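Local coordinates for protein DNA-(apurinic or apyrimidinic site) lyase (Xenopus laevis, PDB 6WCD) that cleaves DNA at abasic sites as a weak endonuclease and resects DNA ends as a 3'-5' exonuclease during repair of oxidative and alkylation damage, at residues A[236-247]-A[279-290]. Residues are numbered along the deposited sequence; the frame is centred on the assembly and turned at random.
Sequences SGLFYDSFRYFH and RELVESEFLDSV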
loop_
_atom_site.group_PDB
_atom_site.type_symbol
_atom_site.label_atom_id
_atom_site.label_comp_id
_atom_site.label_asym_id
_atom_site.label_seq_id
_atom_site.Cartn_x
_atom_site.Cartn_y
_atom_site.Cartn_z
ATOM N N SER A 236 -15.629 -15.384 4.406
ATOM C CA SER A 236 -15.743 -15.938 3.068
ATOM C C SER A 236 -14.593 -15.437 2.191
ATOM O O SER A 236 -14.203 -16.047 1.236
ATOM C CB SER A 236 -17.076 -15.526 2.458
ATOM O OG SER A 236 -17.071 -15.632 1.049
ATOM N N GLY A 237 -14.056 -14.228 2.474
ATOM C CA GLY A 237 -12.974 -13.574 1.780
ATOM C C GLY A 237 -11.686 -14.383 1.811
ATOM O O GLY A 237 -11.447 -15.233 2.667
ATOM N N LEU A 238 -10.823 -14.043 0.875
ATOM C CA LEU A 238 -9.584 -14.750 0.629
ATOM C C LEU A 238 -8.401 -14.113 1.344
ATOM O O LEU A 238 -7.301 -14.698 1.333
ATOM C CB LEU A 238 -9.297 -14.777 -0.862
ATOM C CG LEU A 238 -10.401 -15.477 -1.675
ATOM C CD1 LEU A 238 -10.127 -15.260 -3.150
ATOM C CD2 LEU A 238 -10.447 -16.945 -1.333
ATOM N N PHE A 239 -8.589 -12.958 1.953
ATOM C CA PHE A 239 -7.532 -12.175 2.602
ATOM C C PHE A 239 -7.805 -12.030 4.082
ATOM O O PHE A 239 -8.951 -11.933 4.511
ATOM C CB PHE A 239 -7.425 -10.808 1.919
ATOM C CG PHE A 239 -6.818 -10.878 0.552
ATOM C CD1 PHE A 239 -7.589 -11.153 -0.580
ATOM C CD2 PHE A 239 -5.474 -10.779 0.400
ATOM C CE1 PHE A 239 -6.946 -11.296 -1.855
ATOM C CE2 PHE A 239 -4.859 -10.891 -0.839
ATOM C CZ PHE A 239 -5.603 -11.196 -1.957
ATOM N N TYR A 240 -6.747 -12.026 4.895
ATOM C CA TYR A 240 -6.858 -11.748 6.308
ATOM C C TYR A 240 -6.230 -10.378 6.617
ATOM O O TYR A 240 -5.172 -10.029 6.085
ATOM C CB TYR A 240 -6.113 -12.778 7.158
ATOM C CG TYR A 240 -6.717 -14.134 7.312
ATOM C CD1 TYR A 240 -8.054 -14.365 7.045
ATOM C CD2 TYR A 240 -5.944 -15.186 7.801
ATOM C CE1 TYR A 240 -8.603 -15.607 7.213
ATOM C CE2 TYR A 240 -6.487 -16.435 7.988
ATOM C CZ TYR A 240 -7.818 -16.645 7.693
ATOM O OH TYR A 240 -8.372 -17.890 7.866
ATOM N N ASP A 241 -6.859 -9.679 7.548
ATOM C CA ASP A 241 -6.315 -8.494 8.224
ATOM C C ASP A 241 -5.250 -8.956 9.214
ATOM O O ASP A 241 -5.569 -9.502 10.279
ATOM C CB ASP A 241 -7.475 -7.798 8.917
ATOM C CG ASP A 241 -7.104 -6.514 9.638
ATOM O OD1 ASP A 241 -5.917 -6.203 9.847
ATOM O OD2 ASP A 241 -8.055 -5.809 10.054
ATOM N N SER A 242 -3.987 -8.810 8.852
ATOM C CA SER A 242 -2.955 -9.495 9.632
ATOM C C SER A 242 -2.870 -8.946 11.040
ATOM O O SER A 242 -2.560 -9.679 11.972
ATOM C CB SER A 242 -1.598 -9.397 8.916
ATOM O OG SER A 242 -1.060 -8.064 8.824
ATOM N N PHE A 243 -3.045 -7.637 11.217
ATOM C CA PHE A 243 -3.010 -7.107 12.565
ATOM C C PHE A 243 -3.988 -7.847 13.463
ATOM O O PHE A 243 -3.659 -8.196 14.595
ATOM C CB PHE A 243 -3.326 -5.616 12.593
ATOM C CG PHE A 243 -3.343 -5.009 13.983
ATOM C CD1 PHE A 243 -2.191 -4.882 14.735
ATOM C CD2 PHE A 243 -4.515 -4.561 14.542
ATOM C CE1 PHE A 243 -2.227 -4.410 16.031
ATOM C CE2 PHE A 243 -4.566 -4.066 15.794
ATOM C CZ PHE A 243 -3.432 -3.974 16.557
ATOM N N ARG A 244 -5.217 -8.100 12.976
ATOM C CA ARG A 244 -6.206 -8.739 13.825
ATOM C C ARG A 244 -6.026 -10.241 13.923
ATOM O O ARG A 244 -6.536 -10.862 14.859
ATOM C CB ARG A 244 -7.615 -8.408 13.300
ATOM C CG ARG A 244 -7.988 -6.993 13.555
ATOM C CD ARG A 244 -8.048 -6.627 15.034
ATOM N NE ARG A 244 -8.398 -5.213 15.184
ATOM C CZ ARG A 244 -8.234 -4.515 16.303
ATOM N NH1 ARG A 244 -7.639 -5.037 17.356
ATOM N NH2 ARG A 244 -8.594 -3.245 16.321
ATOM N N TYR A 245 -5.290 -10.855 13.002
ATOM C CA TYR A 245 -4.936 -12.248 13.162
ATOM C C TYR A 245 -4.116 -12.423 14.435
ATOM O O TYR A 245 -4.270 -13.401 15.154
ATOM C CB TYR A 245 -4.148 -12.705 11.925
ATOM C CG TYR A 245 -3.827 -14.186 11.890
ATOM C CD1 TYR A 245 -2.598 -14.659 12.321
ATOM C CD2 TYR A 245 -4.736 -15.100 11.383
ATOM C CE1 TYR A 245 -2.290 -16.014 12.281
ATOM C CE2 TYR A 245 -4.426 -16.435 11.337
ATOM C CZ TYR A 245 -3.226 -16.890 11.796
ATOM O OH TYR A 245 -2.930 -18.233 11.753
ATOM N N PHE A 246 -3.235 -11.447 14.721
ATOM C CA PHE A 246 -2.357 -11.578 15.884
ATOM C C PHE A 246 -2.856 -10.822 17.106
ATOM O O PHE A 246 -2.473 -11.174 18.218
ATOM C CB PHE A 246 -0.946 -11.111 15.491
ATOM C CG PHE A 246 -0.268 -12.015 14.495
ATOM C CD1 PHE A 246 0.255 -13.223 14.904
ATOM C CD2 PHE A 246 -0.200 -11.671 13.174
ATOM C CE1 PHE A 246 0.875 -14.059 13.996
ATOM C CE2 PHE A 246 0.401 -12.508 12.290
ATOM C CZ PHE A 246 0.926 -13.686 12.697
ATOM N N HIS A 247 -3.693 -9.795 16.918
ATOM C CA HIS A 247 -4.151 -8.930 18.010
ATOM C C HIS A 247 -5.656 -8.711 17.907
ATOM O O HIS A 247 -6.128 -7.586 17.683
ATOM C CB HIS A 247 -3.388 -7.611 17.948
ATOM C CG HIS A 247 -1.923 -7.835 17.980
ATOM N ND1 HIS A 247 -1.283 -8.279 19.117
ATOM C CD2 HIS A 247 -0.996 -7.793 16.997
ATOM C CE1 HIS A 247 0.001 -8.475 18.837
ATOM N NE2 HIS A 247 0.204 -8.182 17.564
ATOM N N ARG A 279 -4.881 -15.915 2.976
ATOM C CA ARG A 279 -4.989 -16.742 4.181
ATOM C C ARG A 279 -3.735 -17.576 4.397
ATOM O O ARG A 279 -3.166 -17.587 5.502
ATOM C CB ARG A 279 -6.220 -17.631 4.103
ATOM C CG ARG A 279 -7.546 -16.845 4.042
ATOM C CD ARG A 279 -8.684 -17.795 4.402
ATOM N NE ARG A 279 -10.013 -17.199 4.313
ATOM C CZ ARG A 279 -11.035 -17.521 5.114
ATOM N NH1 ARG A 279 -10.888 -18.401 6.089
ATOM N NH2 ARG A 279 -12.224 -16.943 4.944
ATOM N N GLU A 280 -3.288 -18.305 3.363
ATOM C CA GLU A 280 -2.164 -19.215 3.551
ATOM C C GLU A 280 -0.881 -18.474 3.945
ATOM O O GLU A 280 -0.081 -18.974 4.756
ATOM C CB GLU A 280 -1.936 -20.041 2.283
ATOM C CG GLU A 280 -0.992 -21.208 2.493
ATOM C CD GLU A 280 -0.679 -21.962 1.208
ATOM O OE1 GLU A 280 0.481 -22.401 1.038
ATOM O OE2 GLU A 280 -1.594 -22.115 0.371
ATOM N N LEU A 281 -0.631 -17.321 3.355
ATOM C CA LEU A 281 0.543 -16.520 3.686
ATOM C C LEU A 281 0.535 -16.084 5.127
ATOM O O LEU A 281 1.544 -16.213 5.828
ATOM C CB LEU A 281 0.579 -15.288 2.773
ATOM C CG LEU A 281 1.784 -14.362 2.958
ATOM C CD1 LEU A 281 3.097 -15.046 2.502
ATOM C CD2 LEU A 281 1.520 -13.013 2.232
ATOM N N VAL A 282 -0.574 -15.549 5.602
ATOM C CA VAL A 282 -0.633 -15.073 6.978
ATOM C C VAL A 282 -0.471 -16.244 7.956
ATOM O O VAL A 282 0.274 -16.151 8.926
ATOM C CB VAL A 282 -1.930 -14.279 7.213
ATOM C CG1 VAL A 282 -2.100 -13.874 8.686
ATOM C CG2 VAL A 282 -1.943 -13.072 6.346
ATOM N N GLU A 283 -1.175 -17.361 7.718
ATOM C CA GLU A 283 -1.137 -18.509 8.625
ATOM C C GLU A 283 0.235 -19.160 8.649
ATOM O O GLU A 283 0.663 -19.649 9.701
ATOM C CB GLU A 283 -2.179 -19.541 8.211
ATOM C CG GLU A 283 -3.607 -19.094 8.417
ATOM C CD GLU A 283 -4.643 -20.077 7.830
ATOM O OE1 GLU A 283 -4.249 -20.989 7.069
ATOM O OE2 GLU A 283 -5.846 -19.921 8.116
ATOM N N SER A 284 0.904 -19.249 7.504
ATOM C CA SER A 284 2.145 -20.032 7.452
ATOM C C SER A 284 3.417 -19.193 7.477
ATOM O O SER A 284 4.466 -19.743 7.861
ATOM C CB SER A 284 2.185 -20.901 6.203
ATOM O OG SER A 284 1.101 -21.800 6.223
ATOM N N GLU A 285 3.399 -17.943 7.055
ATOM C CA GLU A 285 4.626 -17.182 6.944
ATOM C C GLU A 285 4.707 -15.968 7.848
ATOM O O GLU A 285 5.804 -15.450 8.041
ATOM C CB GLU A 285 4.858 -16.726 5.506
ATOM C CG GLU A 285 4.848 -17.912 4.480
ATOM C CD GLU A 285 5.975 -18.918 4.616
ATOM O OE1 GLU A 285 7.048 -18.535 5.125
ATOM O OE2 GLU A 285 5.797 -20.107 4.206
ATOM N N PHE A 286 3.596 -15.465 8.371
ATOM C CA PHE A 286 3.681 -14.302 9.241
ATOM C C PHE A 286 4.041 -14.707 10.667
ATOM O O PHE A 286 3.599 -15.736 11.181
ATOM C CB PHE A 286 2.357 -13.511 9.289
ATOM C CG PHE A 286 2.156 -12.509 8.187
ATOM C CD1 PHE A 286 2.312 -12.805 6.860
ATOM C CD2 PHE A 286 1.729 -11.215 8.511
ATOM C CE1 PHE A 286 2.065 -11.836 5.867
ATOM C CE2 PHE A 286 1.491 -10.260 7.522
ATOM C CZ PHE A 286 1.658 -10.578 6.213
ATOM N N LEU A 287 4.856 -13.857 11.307
ATOM C CA LEU A 287 5.142 -13.949 12.722
ATOM C C LEU A 287 4.361 -12.930 13.559
ATOM O O LEU A 287 4.033 -13.237 14.728
ATOM C CB LEU A 287 6.653 -13.765 12.962
ATOM C CG LEU A 287 7.501 -14.917 12.439
ATOM C CD1 LEU A 287 8.945 -14.454 12.345
ATOM C CD2 LEU A 287 7.414 -16.154 13.294
ATOM N N ASP A 288 4.177 -11.729 13.042
ATOM C CA ASP A 288 3.458 -10.693 13.773
ATOM C C ASP A 288 3.081 -9.594 12.803
ATOM O O ASP A 288 3.596 -9.506 11.689
ATOM C CB ASP A 288 4.307 -10.158 14.916
ATOM C CG ASP A 288 3.493 -9.483 16.043
ATOM O OD1 ASP A 288 2.236 -9.381 15.999
ATOM O OD2 ASP A 288 4.164 -9.079 17.043
ATOM N N SER A 289 2.150 -8.745 13.234
ATOM C CA SER A 289 1.728 -7.555 12.511
ATOM C C SER A 289 1.338 -6.557 13.573
ATOM O O SER A 289 0.539 -6.906 14.446
ATOM C CB SER A 289 0.561 -7.884 11.597
ATOM O OG SER A 289 0.152 -6.763 10.870
ATOM N N VAL A 290 1.912 -5.357 13.532
ATOM C CA VAL A 290 1.837 -4.399 14.609
ATOM C C VAL A 290 1.577 -2.996 14.054
ATOM O O VAL A 290 1.692 -2.721 12.843
ATOM C CB VAL A 290 3.124 -4.371 15.463
ATOM C CG1 VAL A 290 3.471 -5.790 15.996
ATOM C CG2 VAL A 290 4.263 -3.831 14.680
HETATM O O HOH W 1 -0.807 -19.309 12.142
#
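Tyr240, Tyr245 and Phe246 pack against Arg279, Val282 and Asp288 where, in the two-sheet endonuclease/exonuclease/phosphatase fold of this catalytic domain, strand 239-241 and helix 242-246 lie against helix 279-285, the connection from strand 269-278 of one sheet into strand 286-291, an outermost strand of the other. In the conformer modelled here, one of two deposited, Arg279 grips Gly237 O side-on, with NE at 2.9 Å and NH2 at 3.0 Å, the oxygen lying in the guanidinium plane. Arg279 CG, anti to its carbonyl carbon (chi1 -63°), lies over one face of the Tyr240 ring; the chain then runs extended to NE, which brings the guanidinium to Gly237 O. Tyr240 OH donates to Glu283 OE2 (3.3 Å), met on the anti side and 32° out of the carboxylate plane. From the preceding residue, Val282 CG1 lies over a face of Tyr245. The Phe246 ring is sandwiched, with Asp288 CA over one face and Tyr245 CD1 over the opposite one. Deeper in, Ser242 OG and Ser289 OG are 2.7 Å apart, and Ser242 OG also bonds Ile275 O. Leu287 and Asp288 form a classic beta bulge opposite Phe306. Asp288 OD1, through its syn lone pair, accepts the hydrogen bond from His247 NE2 at 2.8 Å, the oxygen lying 23° out of the imidazole plane.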